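Local coordinates for cobalamin biosynthesis protein CobN (Mycobacterium tuberculosis, PDB 7C6O), which probably serves as the large catalytic subunit of cobaltochelatase, inserting cobalt into the corrin ring during cobalamin biosynthesis, at residues Met1129-Met1143 against Tyr1172-Asn1186. Residues are numbered along the deposited sequence; the frame is centred on the assembly and turned at random. Where two conformers were deposited one is given.
Sequences MAAMRRHGYKGAFEM and YVLDAQNRTFMTESN
The side chain of Arg1133 lies against helix 1176-1185, meeting Phe1181, Asn1178 and Gln1177 in turn. CB leads to CG, which sits over one face of the Phe1181 ring in a CH-pi contact, 3.8 Å from the centroid. CD touches both Phe1181 CB and Asn1178 OD1, and a bend at chi3 (-65°) then turns the guanidinium toward Asn1178. Gln1177 lies over one guanidinium face: Arg1133 NE and NH2 each come 3.7 Å from Gln1177 NE2, and CZ lies near the same amide. At the tip, Arg1133 NH1 donates to Asn1178 OD1 over 3.0 Å, the acceptor lying in the guanidinium plane although the two flat groups stand nearly perpendicular. The other arm of this amide, Asn1178 ND2, donates to Tyr1172 O at 2.8 Å and makes a weak bond to Met1143 SD, which fixes the amide's rotation. Met1143 SD also stands above the Tyr1172 ring, 5.0 Å from its centroid, a Met-aromatic contact.

The contact belongs to the all-helical C-terminal part of the chain, where helix segments 1136-1143 and 1176-1185 cross at -119°, their axes 8.9 Å apart at closest approach. At their crossing Ala1140 CB packs on Met1182 SD (3.5 Å) and on Phe1181 CE2.

Beyond it, Asn1186 lays its amide over one face of the Tyr1137 ring, the planes 12° apart. Its CG lies anti to the backbone N, directing Asn1186 ND2 to Tyr1137 O at 3.3 Å, a carbonyl that also accepts from Phe1141 N, while OD1 caps helix 1187-1203 at Ala1189 N. Asp421 bridges the two segments, accepting from Tyr1137 N and hydrogen-bonding Ser1185 OG.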
loop_
_atom_site.group_PDB
_atom_site.type_symbol
_atom_site.label_atom_id
_atom_site.label_comp_id
_atom_site.label_asym_id
_atom_site.label_seq_id
_atom_site.Cartn_x
_atom_site.Cartn_y
_atom_site.Cartn_z
ATOM N N MET A 1129 -19.734 -20.175 9.678
ATOM C CA MET A 1129 -20.734 -20.400 8.640
ATOM C C MET A 1129 -22.046 -19.705 8.984
ATOM O O MET A 1129 -22.680 -19.099 8.113
ATOM C CB MET A 1129 -20.951 -21.898 8.424
ATOM C CG MET A 1129 -19.730 -22.617 7.872
ATOM S SD MET A 1129 -20.069 -24.303 7.327
ATOM C CE MET A 1129 -21.203 -23.991 5.972
ATOM N N ALA A 1130 -22.460 -19.767 10.252
ATOM C CA ALA A 1130 -23.683 -19.083 10.658
ATOM C C ALA A 1130 -23.530 -17.571 10.541
ATOM O O ALA A 1130 -24.483 -16.871 10.176
ATOM C CB ALA A 1130 -24.057 -19.483 12.086
ATOM N N ALA A 1131 -22.332 -17.053 10.833
ATOM C CA ALA A 1131 -22.084 -15.621 10.692
ATOM C C ALA A 1131 -22.214 -15.172 9.242
ATOM O O ALA A 1131 -22.782 -14.109 8.962
ATOM C CB ALA A 1131 -20.698 -15.270 11.237
ATOM N N MET A 1132 -21.687 -15.959 8.302
ATOM C CA MET A 1132 -21.825 -15.590 6.896
ATOM C C MET A 1132 -23.274 -15.679 6.434
ATOM O O MET A 1132 -23.698 -14.894 5.577
ATOM C CB MET A 1132 -20.927 -16.468 6.025
ATOM C CG MET A 1132 -19.440 -16.363 6.345
ATOM S SD MET A 1132 -18.753 -14.705 6.106
ATOM C CE MET A 1132 -18.737 -14.070 7.785
ATOM N N ARG A 1133 -24.051 -16.609 6.993
ATOM C CA ARG A 1133 -25.461 -16.697 6.637
ATOM C C ARG A 1133 -26.274 -15.529 7.176
ATOM O O ARG A 1133 -27.457 -15.413 6.837
ATOM C CB ARG A 1133 -26.054 -18.021 7.129
ATOM C CG ARG A 1133 -25.595 -19.222 6.320
ATOM C CD ARG A 1133 -26.481 -20.429 6.565
ATOM N NE ARG A 1133 -26.393 -20.899 7.943
ATOM C CZ ARG A 1133 -25.527 -21.815 8.364
ATOM N NH1 ARG A 1133 -24.671 -22.364 7.512
ATOM N NH2 ARG A 1133 -25.520 -22.184 9.636
ATOM N N ARG A 1134 -25.681 -14.669 7.998
ATOM C CA ARG A 1134 -26.309 -13.415 8.384
ATOM C C ARG A 1134 -26.026 -12.290 7.399
ATOM O O ARG A 1134 -26.513 -11.174 7.601
ATOM C CB ARG A 1134 -25.844 -12.986 9.780
ATOM C CG ARG A 1134 -26.209 -13.954 10.889
ATOM C CD ARG A 1134 -26.020 -13.316 12.252
ATOM N NE ARG A 1134 -24.633 -12.938 12.498
ATOM C CZ ARG A 1134 -23.744 -13.721 13.101
ATOM N NH1 ARG A 1134 -24.098 -14.931 13.517
ATOM N NH2 ARG A 1134 -22.502 -13.295 13.286
ATOM N N HIS A 1135 -25.262 -12.553 6.336
ATOM C CA HIS A 1135 -24.826 -11.485 5.444
ATOM C C HIS A 1135 -25.145 -11.771 3.980
ATOM O O HIS A 1135 -24.483 -11.222 3.093
ATOM C CB HIS A 1135 -23.332 -11.214 5.637
ATOM C CG HIS A 1135 -23.016 -10.554 6.942
ATOM N ND1 HIS A 1135 -23.128 -9.192 7.133
ATOM C CD2 HIS A 1135 -22.622 -11.069 8.132
ATOM C CE1 HIS A 1135 -22.805 -8.896 8.380
ATOM N NE2 HIS A 1135 -22.494 -10.017 9.008
ATOM N N GLY A 1136 -26.139 -12.618 3.715
ATOM C CA GLY A 1136 -26.729 -12.707 2.387
ATOM C C GLY A 1136 -25.730 -12.993 1.282
ATOM O O GLY A 1136 -24.887 -13.890 1.384
ATOM N N TYR A 1137 -25.831 -12.206 0.204
ATOM C CA TYR A 1137 -25.033 -12.442 -0.998
ATOM C C TYR A 1137 -23.542 -12.481 -0.682
ATOM O O TYR A 1137 -22.826 -13.387 -1.126
ATOM C CB TYR A 1137 -25.339 -11.360 -2.039
ATOM C CG TYR A 1137 -24.473 -11.401 -3.284
ATOM C CD1 TYR A 1137 -23.246 -10.750 -3.323
ATOM C CD2 TYR A 1137 -24.892 -12.070 -4.427
ATOM C CE1 TYR A 1137 -22.456 -10.780 -4.452
ATOM C CE2 TYR A 1137 -24.105 -12.101 -5.569
ATOM C CZ TYR A 1137 -22.886 -11.454 -5.572
ATOM O OH TYR A 1137 -22.092 -11.478 -6.701
ATOM N N LYS A 1138 -23.055 -11.503 0.083
ATOM C CA LYS A 1138 -21.620 -11.414 0.336
ATOM C C LYS A 1138 -21.148 -12.525 1.266
ATOM O O LYS A 1138 -20.036 -13.040 1.110
ATOM C CB LYS A 1138 -21.275 -10.041 0.911
ATOM C CG LYS A 1138 -19.781 -9.765 1.027
ATOM C CD LYS A 1138 -19.064 -9.991 -0.296
ATOM C CE LYS A 1138 -17.682 -9.352 -0.296
ATOM N NZ LYS A 1138 -16.898 -9.703 0.919
ATOM N N GLY A 1139 -21.976 -12.909 2.240
ATOM C CA GLY A 1139 -21.636 -14.057 3.063
ATOM C C GLY A 1139 -21.490 -15.326 2.245
ATOM O O GLY A 1139 -20.553 -16.102 2.444
ATOM N N ALA A 1140 -22.411 -15.545 1.304
ATOM C CA ALA A 1140 -22.301 -16.680 0.394
ATOM C C ALA A 1140 -21.079 -16.547 -0.505
ATOM O O ALA A 1140 -20.411 -17.543 -0.810
ATOM C CB ALA A 1140 -23.574 -16.795 -0.442
ATOM N N PHE A 1141 -20.784 -15.320 -0.942
ATOM C CA PHE A 1141 -19.590 -15.054 -1.740
ATOM C C PHE A 1141 -18.328 -15.508 -1.016
ATOM O O PHE A 1141 -17.438 -16.114 -1.624
ATOM C CB PHE A 1141 -19.528 -13.557 -2.062
ATOM C CG PHE A 1141 -18.328 -13.139 -2.873
ATOM C CD1 PHE A 1141 -17.097 -12.928 -2.269
ATOM C CD2 PHE A 1141 -18.445 -12.911 -4.234
ATOM C CE1 PHE A 1141 -15.999 -12.534 -3.012
ATOM C CE2 PHE A 1141 -17.352 -12.511 -4.981
ATOM C CZ PHE A 1141 -16.129 -12.323 -4.368
ATOM N N GLU A 1142 -18.225 -15.214 0.281
ATOM C CA GLU A 1142 -17.020 -15.568 1.028
ATOM C C GLU A 1142 -16.864 -17.078 1.151
ATOM O O GLU A 1142 -15.740 -17.592 1.143
ATOM C CB GLU A 1142 -17.049 -14.913 2.409
ATOM C CG GLU A 1142 -17.011 -13.392 2.376
ATOM C CD GLU A 1142 -15.693 -12.849 1.853
ATOM O OE1 GLU A 1142 -14.666 -13.551 1.974
ATOM O OE2 GLU A 1142 -15.685 -11.720 1.317
ATOM N N MET A 1143 -17.977 -17.806 1.279
ATOM C CA MET A 1143 -17.889 -19.262 1.298
ATOM C C MET A 1143 -17.366 -19.791 -0.031
ATOM O O MET A 1143 -16.492 -20.666 -0.063
ATOM C CB MET A 1143 -19.253 -19.874 1.622
ATOM C CG MET A 1143 -19.742 -19.600 3.033
ATOM S SD MET A 1143 -21.368 -20.333 3.321
ATOM C CE MET A 1143 -21.694 -19.815 4.999
ATOM N N TYR A 1172 -20.907 -27.120 2.787
ATOM C CA TYR A 1172 -21.157 -25.925 1.989
ATOM C C TYR A 1172 -22.268 -26.116 0.964
ATOM O O TYR A 1172 -23.088 -25.211 0.766
ATOM C CB TYR A 1172 -19.880 -25.493 1.256
ATOM C CG TYR A 1172 -18.895 -24.689 2.079
ATOM C CD1 TYR A 1172 -18.817 -24.833 3.458
ATOM C CD2 TYR A 1172 -18.047 -23.776 1.468
ATOM C CE1 TYR A 1172 -17.914 -24.091 4.203
ATOM C CE2 TYR A 1172 -17.142 -23.031 2.204
ATOM C CZ TYR A 1172 -17.079 -23.192 3.568
ATOM O OH TYR A 1172 -16.174 -22.449 4.290
ATOM N N VAL A 1173 -22.316 -27.271 0.306
ATOM C CA VAL A 1173 -23.105 -27.458 -0.906
ATOM C C VAL A 1173 -24.315 -28.356 -0.666
ATOM O O VAL A 1173 -25.433 -28.025 -1.067
ATOM C CB VAL A 1173 -22.223 -28.007 -2.048
ATOM C CG1 VAL A 1173 -23.036 -28.169 -3.329
ATOM C CG2 VAL A 1173 -21.032 -27.087 -2.276
ATOM N N LEU A 1174 -24.110 -29.501 -0.019
ATOM C CA LEU A 1174 -25.178 -30.487 0.116
ATOM C C LEU A 1174 -26.033 -30.277 1.360
ATOM O O LEU A 1174 -27.201 -30.682 1.372
ATOM C CB LEU A 1174 -24.589 -31.901 0.127
ATOM C CG LEU A 1174 -23.827 -32.298 -1.142
ATOM C CD1 LEU A 1174 -23.337 -33.738 -1.051
ATOM C CD2 LEU A 1174 -24.689 -32.093 -2.384
ATOM N N ASP A 1175 -25.482 -29.651 2.399
ATOM C CA ASP A 1175 -26.249 -29.363 3.604
ATOM C C ASP A 1175 -27.496 -28.555 3.264
ATOM O O ASP A 1175 -27.419 -27.537 2.574
ATOM C CB ASP A 1175 -25.380 -28.598 4.601
ATOM C CG ASP A 1175 -26.133 -28.220 5.857
ATOM O OD1 ASP A 1175 -26.432 -29.125 6.664
ATOM O OD2 ASP A 1175 -26.422 -27.018 6.041
ATOM N N ALA A 1176 -28.651 -29.017 3.756
ATOM C CA ALA A 1176 -29.920 -28.397 3.383
ATOM C C ALA A 1176 -29.969 -26.927 3.783
ATOM O O ALA A 1176 -30.390 -26.076 2.990
ATOM C CB ALA A 1176 -31.083 -29.161 4.016
ATOM N N GLN A 1177 -29.536 -26.607 5.004
ATOM C CA GLN A 1177 -29.616 -25.227 5.471
ATOM C C GLN A 1177 -28.709 -24.310 4.659
ATOM O O GLN A 1177 -29.119 -23.213 4.266
ATOM C CB GLN A 1177 -29.264 -25.149 6.957
ATOM C CG GLN A 1177 -29.375 -23.745 7.537
ATOM C CD GLN A 1177 -29.044 -23.690 9.016
ATOM O OE1 GLN A 1177 -28.616 -24.682 9.606
ATOM N NE2 GLN A 1177 -29.244 -22.526 9.624
ATOM N N ASN A 1178 -27.473 -24.739 4.395
ATOM C CA ASN A 1178 -26.562 -23.874 3.654
ATOM C C ASN A 1178 -26.940 -23.806 2.180
ATOM O O ASN A 1178 -26.811 -22.749 1.552
ATOM C CB ASN A 1178 -25.122 -24.350 3.818
ATOM C CG ASN A 1178 -24.131 -23.210 3.726
ATOM O OD1 ASN A 1178 -24.106 -22.333 4.589
ATOM N ND2 ASN A 1178 -23.318 -23.206 2.673
ATOM N N ARG A 1179 -27.411 -24.920 1.610
ATOM C CA ARG A 1179 -27.850 -24.908 0.217
ATOM C C ARG A 1179 -29.017 -23.948 0.012
ATOM O O ARG A 1179 -29.050 -23.198 -0.970
ATOM C CB ARG A 1179 -28.244 -26.315 -0.227
ATOM C CG ARG A 1179 -28.976 -26.340 -1.554
ATOM C CD ARG A 1179 -28.185 -27.083 -2.605
ATOM N NE ARG A 1179 -28.466 -28.514 -2.585
ATOM C CZ ARG A 1179 -29.179 -29.145 -3.511
ATOM N NH1 ARG A 1179 -29.679 -28.470 -4.538
ATOM N NH2 ARG A 1179 -29.384 -30.450 -3.417
ATOM N N THR A 1180 -29.993 -23.971 0.923
ATOM C CA THR A 1180 -31.112 -23.039 0.838
ATOM C C THR A 1180 -30.633 -21.596 0.901
ATOM O O THR A 1180 -31.100 -20.743 0.135
ATOM C CB THR A 1180 -32.112 -23.319 1.960
ATOM O OG1 THR A 1180 -32.709 -24.605 1.760
ATOM C CG2 THR A 1180 -33.201 -22.251 1.992
ATOM N N PHE A 1181 -29.701 -21.306 1.811
ATOM C CA PHE A 1181 -29.146 -19.961 1.908
ATOM C C PHE A 1181 -28.417 -19.571 0.628
ATOM O O PHE A 1181 -28.609 -18.467 0.103
ATOM C CB PHE A 1181 -28.211 -19.875 3.116
ATOM C CG PHE A 1181 -27.272 -18.704 3.072
ATOM C CD1 PHE A 1181 -27.731 -17.421 3.321
ATOM C CD2 PHE A 1181 -25.929 -18.887 2.783
ATOM C CE1 PHE A 1181 -26.870 -16.340 3.278
ATOM C CE2 PHE A 1181 -25.062 -17.808 2.743
ATOM C CZ PHE A 1181 -25.535 -16.534 2.991
ATOM N N MET A 1182 -27.570 -20.467 0.113
ATOM C CA MET A 1182 -26.849 -20.186 -1.127
ATOM C C MET A 1182 -27.809 -19.952 -2.285
ATOM O O MET A 1182 -27.609 -19.037 -3.092
ATOM C CB MET A 1182 -25.898 -21.337 -1.463
ATOM C CG MET A 1182 -24.771 -21.568 -0.467
ATOM S SD MET A 1182 -23.518 -20.272 -0.445
ATOM C CE MET A 1182 -23.098 -20.158 -2.184
ATOM N N THR A 1183 -28.859 -20.769 -2.385
ATOM C CA THR A 1183 -29.784 -20.652 -3.508
ATOM C C THR A 1183 -30.526 -19.319 -3.485
ATOM O O THR A 1183 -30.735 -18.699 -4.534
ATOM C CB THR A 1183 -30.769 -21.822 -3.490
ATOM O OG1 THR A 1183 -30.047 -23.052 -3.626
ATOM C CG2 THR A 1183 -31.778 -21.699 -4.625
ATOM N N GLU A 1184 -30.919 -18.854 -2.297
ATOM C CA GLU A 1184 -31.681 -17.614 -2.214
ATOM C C GLU A 1184 -30.793 -16.389 -2.407
ATOM O O GLU A 1184 -31.161 -15.464 -3.140
ATOM C CB GLU A 1184 -32.414 -17.549 -0.875
ATOM C CG GLU A 1184 -33.454 -18.650 -0.698
ATOM C CD GLU A 1184 -34.021 -18.710 0.708
ATOM O OE1 GLU A 1184 -33.424 -18.100 1.621
ATOM O OE2 GLU A 1184 -35.064 -19.370 0.900
ATOM N N SER A 1185 -29.621 -16.363 -1.770
ATOM C CA SER A 1185 -28.783 -15.167 -1.776
ATOM C C SER A 1185 -27.770 -15.116 -2.912
ATOM O O SER A 1185 -27.463 -14.022 -3.399
ATOM C CB SER A 1185 -28.038 -15.039 -0.443
ATOM O OG SER A 1185 -28.917 -14.645 0.595
ATOM N N ASN A 1186 -27.225 -16.252 -3.339
ATOM C CA ASN A 1186 -26.163 -16.202 -4.337
ATOM C C ASN A 1186 -26.081 -17.516 -5.105
ATOM O O ASN A 1186 -25.117 -18.276 -4.939
ATOM C CB ASN A 1186 -24.824 -15.886 -3.665
ATOM C CG ASN A 1186 -23.777 -15.384 -4.642
ATOM O OD1 ASN A 1186 -23.847 -15.649 -5.842
ATOM N ND2 ASN A 1186 -22.789 -14.661 -4.127
#